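Local coordinates for malonyl CoA-acyl carrier protein transacylase (Mycobacterium tuberculosis, PDB 2QC3) that transfers the malonyl group from malonyl-CoA to holo acyl carrier protein, a step of fatty acid biosynthesis, at residues A97-A102 and A235-T240. Residues are numbered along the deposited sequence; the frame is centred on the assembly and turned at random.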
# COMPACT_ATOMS: atom_id res chain seq x y z
N ALA A 97 3.43 5.56 -2.80
CA ALA A 97 4.81 5.64 -2.36
C ALA A 97 5.69 4.94 -3.40
O ALA A 97 6.77 5.43 -3.75
CB ALA A 97 4.96 4.97 -0.99
N ALA A 98 5.23 3.80 -3.89
CA ALA A 98 5.97 3.05 -4.91
C ALA A 98 6.18 3.92 -6.15
O ALA A 98 7.25 3.89 -6.77
CB ALA A 98 5.21 1.79 -5.30
N TYR A 99 5.16 4.69 -6.51
CA TYR A 99 5.25 5.58 -7.67
C TYR A 99 6.34 6.62 -7.46
O TYR A 99 7.11 6.91 -8.37
CB TYR A 99 3.91 6.27 -7.91
CG TYR A 99 2.95 5.46 -8.74
CD1 TYR A 99 2.86 4.07 -8.58
CD2 TYR A 99 2.11 6.07 -9.67
CE1 TYR A 99 1.97 3.32 -9.32
CE2 TYR A 99 1.21 5.32 -10.42
CZ TYR A 99 1.15 3.95 -10.24
OH TYR A 99 0.27 3.19 -10.98
N ALA A 100 6.40 7.18 -6.26
CA ALA A 100 7.41 8.18 -5.95
C ALA A 100 8.79 7.52 -5.94
O ALA A 100 9.76 8.09 -6.42
CB ALA A 100 7.13 8.82 -4.58
N ILE A 101 8.87 6.31 -5.40
CA ILE A 101 10.14 5.60 -5.37
C ILE A 101 10.62 5.38 -6.80
O ILE A 101 11.79 5.57 -7.11
CB ILE A 101 10.01 4.26 -4.61
CG1 ILE A 101 9.85 4.55 -3.11
CG2 ILE A 101 11.23 3.37 -4.88
CD1 ILE A 101 9.44 3.33 -2.28
N ALA A 102 9.69 5.00 -7.68
CA ALA A 102 10.00 4.75 -9.08
C ALA A 102 10.09 6.02 -9.92
O ALA A 102 10.15 5.95 -11.15
CB ALA A 102 8.98 3.79 -9.69
N ALA A 235 1.45 8.42 -17.87
CA ALA A 235 0.01 8.39 -18.08
C ALA A 235 -0.60 7.04 -17.72
O ALA A 235 -1.62 6.98 -17.04
CB ALA A 235 -0.31 8.74 -19.54
N ALA A 236 0.01 5.96 -18.20
CA ALA A 236 -0.51 4.63 -17.91
C ALA A 236 -0.50 4.39 -16.41
O ALA A 236 -1.48 3.91 -15.84
CB ALA A 236 0.33 3.57 -18.61
N ALA A 237 0.60 4.74 -15.76
CA ALA A 237 0.72 4.56 -14.32
C ALA A 237 -0.34 5.34 -13.55
O ALA A 237 -1.01 4.79 -12.67
CB ALA A 237 2.11 4.98 -13.85
N MET A 238 -0.51 6.62 -13.87
CA MET A 238 -1.49 7.43 -13.15
C MET A 238 -2.93 6.98 -13.39
O MET A 238 -3.72 6.92 -12.45
CB MET A 238 -1.33 8.91 -13.49
CG MET A 238 0.02 9.47 -13.08
SD MET A 238 0.45 9.11 -11.35
CE MET A 238 -0.60 10.31 -10.49
N ASP A 239 -3.26 6.67 -14.64
CA ASP A 239 -4.61 6.22 -14.97
C ASP A 239 -4.92 4.94 -14.21
O ASP A 239 -6.02 4.75 -13.70
CB ASP A 239 -4.75 5.96 -16.48
CG ASP A 239 -4.77 7.24 -17.30
OD1 ASP A 239 -4.98 8.32 -16.71
OD2 ASP A 239 -4.58 7.16 -18.53
N THR A 240 -3.93 4.05 -14.13
CA THR A 240 -4.11 2.79 -13.42
C THR A 240 -4.25 3.03 -11.92
O THR A 240 -5.05 2.38 -11.26
CB THR A 240 -2.93 1.85 -13.70
OG1 THR A 240 -2.93 1.51 -15.09
CG2 THR A 240 -3.04 0.58 -12.87
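The ring of Tyr99 is met at its rim by helix 235-240: the carbonyl oxygen of Ala237 and the sulfur of Met238 both lie near the ring plane, whereas the methyl of Ala237 stands out of that plane, approaching obliquely from one side just beyond the CE2 and CZ end. Leu222 of strand 221-222 also touches the tyrosine. The phenol hydroxyl donates a hydrogen bond from Tyr99 OH to Ala237 O, 2.7 Å long. It reaches the carbonyl at a C=O...O angle of 117° and from above the carbonyl plane, 38° out of it, and thus misses the lone-pair directions. Next to this bond the methyl Ala237 CB comes within 3.6 Å of the ring carbon Tyr99 CE2. Further back along the rim, Met238 SD approaches Tyr99 CD2 to 3.8 Å, a Met-aromatic contact with the sulfur at the ring edge, 5.0 Å from the centroid. The CB of Met238 points away from Tyr99, but the chain bends at chi2 (-51°) and again at chi3, which folds SD back to the ring.

The backbones stay well apart, the segment axes coming no closer than 11.9 Å in a nearly antiparallel arrangement, and the long tyrosine bridges most of that gap. In the acyl transferase domain it thereby ties helix 94-101, which follows the probable nucleophile elbow bearing the probable catalytic Ser92, to helix 234-243. Tyr99 lies near this elbow without touching it, about 11 Å from Ser92, side chain to side chain. Chemically, the contact joins one buried polar group to another: the hydroxyl proton is taken up by a main-chain carbonyl, while alanine methyl and methionine sulfur pack against the apolar part of the same ring.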